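Side-chain contacts in galactose mutarotase related enzyme (Lactobacillus casei, PDB 3Q1N), which probably binds carbohydrate and may interconvert the alpha and beta anomers of an aldose sugar: residues Leu239-Pro244 against Pro250-Glu255; Phe146-Lys151 against Ala218-Pro223; Glu186-Ala191 against His200-Gly205; Pro179-Asp184 against Leu207-Asn212. All coordinates share one frame; numbering follows the deposited sequence. Where two conformers were deposited one is given.

Overall arrangement
Interaction 1 is the hub of the set. Its hairpin borders interaction 2 on one side, with centres about 11 Å apart, through a probable hydrogen bond of 2.9 Å between Ile252 O and Phe146 N. It borders interaction 4 on the other, with centres about 14 Å apart, where Leu239 O and Leu210 N lie 2.8 Å from each other. Interaction 3 touches the hairpin through Leu203 and is nested within the loop that interaction 4 closes. Interactions 2 and 4 do not touch; their centres are about 22 Å apart. An ethanediol at Trp242 and Glu255 in interaction 1 may mark the sugar pocket, consistent with the family.

Interaction 1: residues Leu239-Pro244 against Pro250-Glu255; sequences LTIWSP and PFIAVE. With EDO (1,2-ethanediol), chain J.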
# COMPACT_ATOMS: atom_id res chain seq x y z
N LEU A 239 1.44 8.32 1.51
CA LEU A 239 1.21 7.79 0.18
C LEU A 239 2.54 7.62 -0.49
O LEU A 239 3.28 8.61 -0.63
CB LEU A 239 0.33 8.74 -0.66
CG LEU A 239 -0.14 8.16 -2.01
CD1 LEU A 239 -1.04 6.93 -1.82
CD2 LEU A 239 -0.87 9.27 -2.84
N THR A 240 2.85 6.41 -0.93
CA THR A 240 4.19 6.11 -1.42
C THR A 240 4.20 5.75 -2.90
O THR A 240 3.37 4.99 -3.37
CB THR A 240 4.81 4.99 -0.60
OG1 THR A 240 4.95 5.45 0.76
CG2 THR A 240 6.18 4.59 -1.12
N ILE A 241 5.15 6.33 -3.63
CA ILE A 241 5.35 6.03 -5.04
C ILE A 241 6.64 5.21 -5.17
O ILE A 241 7.66 5.55 -4.56
CB ILE A 241 5.45 7.30 -5.89
CG1 ILE A 241 4.27 8.24 -5.60
CG2 ILE A 241 5.50 6.96 -7.39
CD1 ILE A 241 4.54 9.30 -4.49
N TRP A 242 6.58 4.14 -5.95
CA TRP A 242 7.71 3.19 -6.12
C TRP A 242 7.69 2.53 -7.49
O TRP A 242 6.64 2.20 -8.01
CB TRP A 242 7.69 2.10 -5.03
CG TRP A 242 8.70 1.05 -5.26
CD1 TRP A 242 10.06 1.13 -5.09
CD2 TRP A 242 8.45 -0.25 -5.77
NE1 TRP A 242 10.66 -0.04 -5.45
CE2 TRP A 242 9.69 -0.92 -5.86
CE3 TRP A 242 7.28 -0.94 -6.14
CZ2 TRP A 242 9.81 -2.23 -6.32
CZ3 TRP A 242 7.39 -2.24 -6.57
CH2 TRP A 242 8.65 -2.87 -6.67
N SER A 243 8.86 2.39 -8.09
CA SER A 243 9.06 1.52 -9.24
C SER A 243 10.46 0.96 -9.15
O SER A 243 11.36 1.65 -8.69
CB SER A 243 8.91 2.29 -10.54
OG SER A 243 8.80 1.38 -11.61
N PRO A 244 10.65 -0.30 -9.53
CA PRO A 244 11.96 -0.93 -9.37
C PRO A 244 13.12 -0.04 -9.83
O PRO A 244 13.15 0.45 -10.98
CB PRO A 244 11.85 -2.17 -10.26
CG PRO A 244 10.39 -2.57 -10.14
CD PRO A 244 9.64 -1.25 -10.05
N PRO A 250 7.42 -1.34 -16.62
CA PRO A 250 6.24 -0.67 -17.19
C PRO A 250 5.12 -0.56 -16.16
O PRO A 250 3.95 -0.83 -16.46
CB PRO A 250 5.86 -1.61 -18.35
CG PRO A 250 6.23 -2.97 -17.79
CD PRO A 250 7.49 -2.78 -17.01
N PHE A 251 5.49 -0.23 -14.93
CA PHE A 251 4.50 0.03 -13.84
C PHE A 251 5.02 1.04 -12.83
O PHE A 251 6.21 1.24 -12.70
CB PHE A 251 4.06 -1.28 -13.16
CG PHE A 251 5.06 -1.90 -12.19
CD1 PHE A 251 5.25 -1.40 -10.89
CD2 PHE A 251 5.80 -3.01 -12.57
CE1 PHE A 251 6.15 -2.01 -10.00
CE2 PHE A 251 6.69 -3.62 -11.67
CZ PHE A 251 6.88 -3.12 -10.42
N ILE A 252 4.08 1.66 -12.13
CA ILE A 252 4.36 2.53 -11.00
C ILE A 252 3.37 2.14 -9.92
O ILE A 252 2.17 1.98 -10.21
CB ILE A 252 4.20 4.02 -11.37
CG1 ILE A 252 5.21 4.41 -12.44
CG2 ILE A 252 4.42 4.91 -10.07
CD1 ILE A 252 4.93 5.81 -13.04
N ALA A 253 3.91 1.87 -8.71
CA ALA A 253 3.09 1.62 -7.54
C ALA A 253 2.77 2.92 -6.81
O ALA A 253 3.63 3.80 -6.66
CB ALA A 253 3.79 0.60 -6.59
N VAL A 254 1.53 3.01 -6.33
CA VAL A 254 1.05 4.18 -5.60
C VAL A 254 0.33 3.59 -4.41
O VAL A 254 -0.71 2.95 -4.56
CB VAL A 254 0.13 5.09 -6.46
CG1 VAL A 254 -0.19 6.38 -5.65
CG2 VAL A 254 0.82 5.45 -7.82
N GLU A 255 0.94 3.75 -3.22
CA GLU A 255 0.73 2.87 -2.10
C GLU A 255 0.22 3.60 -0.87
O GLU A 255 0.97 4.35 -0.23
CB GLU A 255 2.04 2.16 -1.77
CG GLU A 255 2.81 1.55 -2.98
CD GLU A 255 4.21 1.11 -2.62
OE1 GLU A 255 4.61 1.27 -1.44
OE2 GLU A 255 4.95 0.61 -3.50
C1 EDO J . 7.84 0.47 -1.84
O1 EDO J . 7.04 0.34 -0.65
C2 EDO J . 8.88 -0.61 -1.97
O2 EDO J . 8.29 -1.93 -2.02
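Ile241 and Ile252 lie side by side and point the same way. In the conformer given, one of two for Ile241, Ile241 CG2 meets Ile252 CG2 at 3.5 Å. They belong to the tightly packed face of a beta hairpin of strands 238-242 and 251-258. Leu210, Phe156 and Leu220 help to bury this face. The strands are antiparallel, with Thr240-Glu255 and Trp242-Ala253 as hydrogen-bonded pairs. Ser243 OG donates to Phe251 O at 2.8 Å, nearly in line with the C=O bond.

The other face, with Thr240, Trp242, Ala253 and Glu255, is more open: Trp242 is partly exposed and a bound diol lies on it. Trp242 has CG anti to its backbone N (chi1 173°), and Ala253 CB lies at the edge of the indole, 3.8 Å from Trp242 CE3. The Phe251 ring meets the indole obliquely, with planes 54° apart. Pro244 N lies over one indole face. Over the opposite face sits an ethanediol, probably from the crystallisation liquor, its C2 3.6 Å above the ring plane. Ethanediol O1 donates to Glu255 OE1 at 2.7 Å; the diol is also hydrogen-bonded to His143 NE2. Replacing Trp242 by an alanine would probably open a gap beside Phe251 and Ala253 and leave the diol without its aromatic floor. An indole face beside a carboxylate can hold both carbons and a hydroxyl of a polyol, consistent with a carbohydrate pocket.

Interaction 2: residues Phe146-Lys151 against Ala218-Pro223; sequences FNVGLK and ATLASP. With EDO (1,2-ethanediol), chain I; NO3 (nitrate ion), chain F.
The Phe146 ring is approached obliquely by Leu220 CD2 and by C1 of an ethanediol. Ile229 of strand 229-232 also packs on the Phe146 side chain. A second flat group, a nitrate ion, lies at Thr219. Its O1 accepts a hydrogen bond of 2.7 Å from Thr219 OG1, which also bonds to Thr230.

One methyl carries the contact. Leu220 CD2 lies 3.9 Å from Phe146 CB and reaches Val148 more loosely, at 4.2 Å from Val148 CG1. Phe146 and Val148 are two residues apart. Their CB atoms point toward the 218-223 segment, and that of Asn147 between them points away from it. Leu220 has its CG opposite the backbone N (chi1 172°), and its CD2 branch extends to the two partners. The backbones stay well apart: the CA atoms of Phe146 and Leu220 are 8.9 Å from each other.

The ethanediol fits beside the apolar contact. Its O2 donates to Asn147 O at 2.9 Å, while its C2 lies 3.7 Å from Leu220 CD2. It also bonds to Tyr31. The Asn147 side chain has another partner, with its ND2 bonded to Glu32 O. Leu220 packs further on Val254 and Leu198.

Strand 136-147 and strand 217-221 belong to different antiparallel sheets. Apolar side chains meeting between two sheets, without backbone pairing, are characteristic of a beta sandwich, the fold of galactose mutarotase-like proteins.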
# COMPACT_ATOMS: atom_id res chain seq x y z
N PHE A 146 0.51 -0.31 -10.62
CA PHE A 146 -0.34 0.02 -11.75
C PHE A 146 0.43 0.05 -13.04
O PHE A 146 1.51 0.65 -13.13
CB PHE A 146 -0.96 1.39 -11.53
CG PHE A 146 -1.90 1.43 -10.36
CD1 PHE A 146 -3.13 0.78 -10.42
CD2 PHE A 146 -1.52 2.03 -9.17
CE1 PHE A 146 -4.00 0.79 -9.34
CE2 PHE A 146 -2.38 2.02 -8.07
CZ PHE A 146 -3.61 1.41 -8.15
N ASN A 147 -0.14 -0.57 -14.05
CA ASN A 147 0.48 -0.53 -15.40
C ASN A 147 0.54 0.92 -15.91
O ASN A 147 -0.41 1.70 -15.69
CB ASN A 147 -0.30 -1.39 -16.36
CG ASN A 147 -0.24 -2.84 -15.99
OD1 ASN A 147 0.85 -3.39 -15.87
ND2 ASN A 147 -1.40 -3.47 -15.76
N VAL A 148 1.67 1.26 -16.55
CA VAL A 148 1.88 2.56 -17.22
C VAL A 148 2.56 2.39 -18.57
O VAL A 148 3.27 1.42 -18.79
CB VAL A 148 2.71 3.56 -16.35
CG1 VAL A 148 1.97 3.84 -15.02
CG2 VAL A 148 4.13 3.03 -16.08
N GLY A 149 2.29 3.33 -19.48
CA GLY A 149 2.96 3.35 -20.75
C GLY A 149 4.37 3.90 -20.66
O GLY A 149 4.68 4.78 -19.87
N LEU A 150 5.22 3.35 -21.53
CA LEU A 150 6.58 3.77 -21.64
C LEU A 150 6.92 4.39 -23.01
O LEU A 150 6.31 4.06 -24.05
CB LEU A 150 7.48 2.58 -21.40
CG LEU A 150 7.40 1.82 -20.08
CD1 LEU A 150 8.52 0.77 -20.09
CD2 LEU A 150 7.47 2.77 -18.89
N LYS A 151 7.89 5.29 -23.00
CA LYS A 151 8.42 5.90 -24.22
C LYS A 151 9.29 4.91 -24.97
O LYS A 151 9.61 3.82 -24.44
CB LYS A 151 9.24 7.16 -23.91
CG LYS A 151 8.48 8.22 -23.18
CD LYS A 151 9.18 9.57 -23.18
CE LYS A 151 8.42 10.58 -22.35
NZ LYS A 151 9.10 11.91 -22.37
N ALA A 218 -5.44 11.40 -5.11
CA ALA A 218 -4.16 11.37 -5.82
C ALA A 218 -4.39 10.62 -7.14
O ALA A 218 -4.84 9.46 -7.15
CB ALA A 218 -3.11 10.68 -4.97
N THR A 219 -4.15 11.33 -8.25
CA THR A 219 -4.37 10.82 -9.60
C THR A 219 -3.06 10.50 -10.30
O THR A 219 -2.19 11.36 -10.37
CB THR A 219 -5.19 11.82 -10.44
OG1 THR A 219 -6.49 11.95 -9.86
CG2 THR A 219 -5.32 11.39 -11.87
N LEU A 220 -2.97 9.28 -10.83
CA LEU A 220 -1.84 8.79 -11.65
C LEU A 220 -2.34 8.83 -13.10
O LEU A 220 -3.29 8.13 -13.47
CB LEU A 220 -1.44 7.38 -11.24
CG LEU A 220 -0.41 6.69 -12.14
CD1 LEU A 220 0.97 7.37 -12.09
CD2 LEU A 220 -0.32 5.20 -11.75
N ALA A 221 -1.73 9.70 -13.90
CA ALA A 221 -2.20 9.95 -15.25
C ALA A 221 -1.09 10.48 -16.16
O ALA A 221 -0.15 11.13 -15.68
CB ALA A 221 -3.33 10.96 -15.24
N SER A 222 -1.27 10.27 -17.45
CA SER A 222 -0.45 10.84 -18.52
C SER A 222 -1.38 11.40 -19.59
O SER A 222 -2.38 10.76 -19.90
CB SER A 222 0.42 9.76 -19.15
OG SER A 222 0.93 10.16 -20.41
N PRO A 223 -1.05 12.57 -20.13
CA PRO A 223 -1.87 13.12 -21.21
C PRO A 223 -1.86 12.24 -22.47
O PRO A 223 -2.72 12.43 -23.33
CB PRO A 223 -1.22 14.47 -21.50
CG PRO A 223 0.19 14.34 -21.04
CD PRO A 223 0.11 13.44 -19.84
C1 EDO I . -3.36 2.74 -14.45
O1 EDO I . -4.02 2.54 -15.70
C2 EDO I . -2.74 4.13 -14.40
O2 EDO I . -1.75 4.26 -15.43
N NO3 F . -6.47 14.97 -8.28
O1 NO3 F . -7.05 13.76 -7.93
O2 NO3 F . -5.99 15.83 -7.29
O3 NO3 F . -6.36 15.34 -9.62

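Interaction 3: residues Glu186-Ala191 against His200-Gly205; sequences EDIPGA and HDLLDG. With EDO (1,2-ethanediol), chain Q.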
# COMPACT_ATOMS: atom_id res chain seq x y z
N GLU A 186 11.52 16.35 3.72
CA GLU A 186 12.27 17.20 2.80
C GLU A 186 11.51 17.47 1.50
O GLU A 186 10.51 16.83 1.19
CB GLU A 186 13.63 16.56 2.45
CG GLU A 186 13.51 15.14 1.85
CD GLU A 186 14.84 14.39 1.64
OE1 GLU A 186 15.72 14.51 2.51
OE2 GLU A 186 14.94 13.60 0.66
N ASP A 187 12.07 18.38 0.70
CA ASP A 187 11.51 18.69 -0.62
C ASP A 187 11.71 17.55 -1.58
O ASP A 187 12.61 16.70 -1.38
CB ASP A 187 12.21 19.90 -1.22
CG ASP A 187 11.97 21.19 -0.43
OD1 ASP A 187 11.01 21.30 0.36
OD2 ASP A 187 12.75 22.13 -0.67
N ILE A 188 10.86 17.50 -2.62
CA ILE A 188 10.88 16.40 -3.60
C ILE A 188 11.43 16.86 -4.95
O ILE A 188 10.94 17.87 -5.47
CB ILE A 188 9.47 15.87 -3.85
CG1 ILE A 188 8.82 15.48 -2.52
CG2 ILE A 188 9.55 14.67 -4.79
CD1 ILE A 188 7.48 14.72 -2.63
N PRO A 189 12.43 16.13 -5.51
CA PRO A 189 12.97 16.54 -6.82
C PRO A 189 11.86 16.65 -7.86
O PRO A 189 11.13 15.68 -8.11
CB PRO A 189 13.95 15.41 -7.16
CG PRO A 189 14.43 14.87 -5.80
CD PRO A 189 13.26 15.07 -4.86
N GLY A 190 11.68 17.87 -8.37
CA GLY A 190 10.79 18.12 -9.49
C GLY A 190 9.35 18.50 -9.17
O GLY A 190 8.59 18.72 -10.08
N ALA A 191 8.98 18.60 -7.89
CA ALA A 191 7.58 18.90 -7.54
C ALA A 191 7.20 20.31 -8.01
O ALA A 191 7.99 21.24 -7.92
CB ALA A 191 7.34 18.74 -6.02
N HIS A 200 12.20 8.23 -13.72
CA HIS A 200 13.24 7.36 -13.16
C HIS A 200 14.25 8.18 -12.39
O HIS A 200 14.75 7.72 -11.37
CB HIS A 200 13.91 6.51 -14.24
CG HIS A 200 13.09 5.33 -14.63
ND1 HIS A 200 12.84 4.27 -13.78
CD2 HIS A 200 12.43 5.05 -15.78
CE1 HIS A 200 12.07 3.39 -14.39
NE2 HIS A 200 11.80 3.84 -15.60
N ASP A 201 14.53 9.40 -12.86
CA ASP A 201 15.36 10.34 -12.10
C ASP A 201 14.85 10.52 -10.66
O ASP A 201 15.65 10.52 -9.73
CB ASP A 201 15.46 11.69 -12.80
CG ASP A 201 16.51 11.72 -13.92
OD1 ASP A 201 17.23 10.73 -14.14
OD2 ASP A 201 16.61 12.77 -14.59
N LEU A 202 13.54 10.67 -10.49
CA LEU A 202 12.94 10.74 -9.16
C LEU A 202 13.02 9.37 -8.45
O LEU A 202 13.44 9.27 -7.29
CB LEU A 202 11.46 11.16 -9.25
CG LEU A 202 10.65 11.18 -7.93
CD1 LEU A 202 11.18 12.24 -6.95
CD2 LEU A 202 9.13 11.32 -8.20
N LEU A 203 12.57 8.32 -9.13
CA LEU A 203 12.29 7.05 -8.41
C LEU A 203 13.49 6.12 -8.21
O LEU A 203 13.43 5.21 -7.38
CB LEU A 203 11.12 6.31 -9.08
CG LEU A 203 9.80 7.08 -9.01
CD1 LEU A 203 8.78 6.46 -9.96
CD2 LEU A 203 9.25 7.18 -7.55
N ASP A 204 14.56 6.34 -8.95
CA ASP A 204 15.72 5.45 -8.89
C ASP A 204 16.41 5.47 -7.55
O ASP A 204 17.11 4.51 -7.21
CB ASP A 204 16.72 5.76 -10.02
CG ASP A 204 16.33 5.10 -11.35
OD1 ASP A 204 15.39 4.29 -11.36
OD2 ASP A 204 16.92 5.40 -12.40
N GLY A 205 16.18 6.52 -6.76
CA GLY A 205 16.72 6.64 -5.41
C GLY A 205 15.89 5.97 -4.33
O GLY A 205 16.16 6.13 -3.13
C1 EDO Q . 12.49 20.54 -6.27
O1 EDO Q . 11.60 20.57 -7.39
C2 EDO Q . 11.77 21.00 -5.01
O2 EDO Q . 10.87 19.98 -4.57
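Leu202 CD1 is the single atom through which the short helix 200-203 meets residues 186-191. It lies 3.6 Å from Ile188 CG2, and the two side chains cross at a slant. The same methyl touches the backbone of the next residue, 3.6 Å from Pro189 O. The proline ring lies across the leucine at about a right angle, its CD 4.1 Å from Leu202 CD1. No hydrogen bond joins the two segments. With CG trans to the backbone N (chi1 176°) and chi2 near 65°, Leu202 CD1 reaches the turn.

The next shell fixes each side. Ile188 to Ala191 form a type II beta turn, closed by Ala191 N donating to Ile188 O at 3.2 Å. Gly190 takes backbone angles (phi 92°) at which a CB would strike the preceding carbonyl oxygen. On the helix, Asp204 N donates to His200 O at 2.8 Å, and Thr199 OG1 accepts from Leu202 N. The His200 ring stacks on Phe156.

Pro189 is exposed at the surface, while Ile188 and Leu202 are buried. Both buried residues also pack on Leu196 of strand 195-197. Strand 208-210 packs against them, with Leu210 against Ile188 and Val208 against Leu202. The turn and the helix both pack against strands 195-197 and 208-210.

Interaction 4: residues Pro179-Asp184 against Leu207-Asn212; sequences PFRNGD and LVILAN
Asn182 OD1 accepts a hydrogen bond of 2.9 Å from Asp184 N, next to Arg181, which touches Ile209 across the contact. The bond is nearly straight, at 172° about the hydrogen, and the donor is tilted 34° from the plane of the amide carbonyl. It forms an Asx turn. Gly183, between the two, has a positive phi, and a side chain there would collide with the carbonyl of Asn182. The chain turns a corner here.

The contact itself is apolar and modest. Leu207 CD2 rests against the backbone and ring of Pro179, 3.8 Å from Pro179 CA and 3.9 Å from Pro179 CB. The same methyl lies 3.8 Å from Pro179 O. Leu207 takes the hemmed-in first torsion (chi1 73°), and the side chain reaches Pro179 from there. The peptide bond before Pro179 is cis.

Further along, the stem of Arg181 passes Ile209 loosely, with Arg181 CG 4.3 Å from Ile209 CD1. Its polar end turns to another partner: Arg181 NE bonds to Pro261 O. Nearest atoms of a nitrate and of an ethanediol, both probably from the crystallisation liquor, lie about 3 Å from the Pro179 and about 4 Å from the Leu207 side chain.

Strand 208-210 is the neighbour of strand 238-242, where Thr240 packs on Leu207 and Ile209. Ile175 and Phe173 of strand 171-175 also touch Leu207 and Ile209, respectively. Residues 179-184 border this group and lead on into strand 184-187, which pairs with strand 171-175.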
# COMPACT_ATOMS: atom_id res chain seq x y z
N PRO A 179 15.60 0.66 1.81
CA PRO A 179 14.34 1.41 1.87
C PRO A 179 13.94 1.93 3.27
O PRO A 179 12.77 2.16 3.54
CB PRO A 179 13.32 0.37 1.39
CG PRO A 179 13.86 -0.94 2.03
CD PRO A 179 15.37 -0.75 2.17
N PHE A 180 14.90 2.09 4.17
CA PHE A 180 14.64 2.68 5.49
C PHE A 180 14.57 4.20 5.38
O PHE A 180 15.15 4.80 4.50
CB PHE A 180 15.74 2.35 6.50
CG PHE A 180 15.88 0.87 6.83
CD1 PHE A 180 16.71 0.04 6.12
CD2 PHE A 180 15.17 0.34 7.88
CE1 PHE A 180 16.83 -1.30 6.46
CE2 PHE A 180 15.30 -0.98 8.26
CZ PHE A 180 16.13 -1.81 7.54
N ARG A 181 13.91 4.82 6.34
CA ARG A 181 13.93 6.28 6.52
C ARG A 181 15.17 6.79 7.26
O ARG A 181 15.69 6.10 8.15
CB ARG A 181 12.67 6.72 7.26
CG ARG A 181 11.36 6.37 6.53
CD ARG A 181 10.14 7.00 7.17
NE ARG A 181 10.02 6.64 8.57
CZ ARG A 181 10.29 7.40 9.61
NH1 ARG A 181 10.84 8.61 9.47
NH2 ARG A 181 10.09 6.90 10.82
N ASN A 182 15.57 8.01 6.93
CA ASN A 182 16.65 8.68 7.63
C ASN A 182 16.19 9.59 8.76
O ASN A 182 17.05 10.10 9.46
CB ASN A 182 17.54 9.47 6.64
CG ASN A 182 16.86 10.69 6.04
OD1 ASN A 182 15.77 11.05 6.39
ND2 ASN A 182 17.57 11.38 5.12
N GLY A 183 14.88 9.81 8.91
CA GLY A 183 14.30 10.69 9.93
C GLY A 183 13.92 12.12 9.54
O GLY A 183 13.39 12.85 10.41
N ASP A 184 14.29 12.55 8.35
CA ASP A 184 13.86 13.88 7.95
C ASP A 184 12.64 13.85 7.03
O ASP A 184 12.17 12.80 6.61
CB ASP A 184 15.01 14.71 7.38
CG ASP A 184 15.31 14.41 5.94
OD1 ASP A 184 16.48 14.59 5.54
OD2 ASP A 184 14.39 14.05 5.18
N LEU A 207 11.85 4.43 -2.84
CA LEU A 207 10.48 4.82 -2.56
C LEU A 207 10.35 6.32 -2.14
O LEU A 207 11.20 6.85 -1.40
CB LEU A 207 9.91 3.90 -1.49
CG LEU A 207 10.36 4.03 -0.03
CD1 LEU A 207 9.51 3.10 0.82
CD2 LEU A 207 11.88 3.75 0.18
N VAL A 208 9.31 6.99 -2.67
CA VAL A 208 8.98 8.37 -2.35
C VAL A 208 7.72 8.39 -1.48
O VAL A 208 6.61 8.15 -1.94
CB VAL A 208 8.74 9.20 -3.65
CG1 VAL A 208 8.34 10.67 -3.32
CG2 VAL A 208 10.03 9.18 -4.53
N ILE A 209 7.91 8.62 -0.19
CA ILE A 209 6.80 8.61 0.77
C ILE A 209 6.30 10.02 1.03
O ILE A 209 6.94 10.78 1.74
CB ILE A 209 7.21 7.98 2.13
CG1 ILE A 209 7.94 6.66 1.93
CG2 ILE A 209 5.96 7.81 3.01
CD1 ILE A 209 8.59 6.11 3.23
N LEU A 210 5.16 10.39 0.45
CA LEU A 210 4.60 11.73 0.65
C LEU A 210 4.11 11.91 2.07
O LEU A 210 3.33 11.08 2.60
CB LEU A 210 3.43 12.00 -0.32
CG LEU A 210 3.75 11.84 -1.80
CD1 LEU A 210 2.48 12.17 -2.61
CD2 LEU A 210 4.88 12.74 -2.25
N ALA A 211 4.55 13.00 2.68
CA ALA A 211 4.29 13.31 4.07
C ALA A 211 3.03 14.13 4.29
O ALA A 211 2.61 14.30 5.45
CB ALA A 211 5.48 14.03 4.67
N ASN A 212 2.41 14.63 3.21
CA ASN A 212 1.30 15.58 3.33
C ASN A 212 -0.02 14.85 3.60
O ASN A 212 -0.71 14.40 2.68
CB ASN A 212 1.20 16.48 2.07
CG ASN A 212 2.51 17.15 1.73
OD1 ASN A 212 3.42 16.50 1.25
ND2 ASN A 212 2.58 18.48 1.88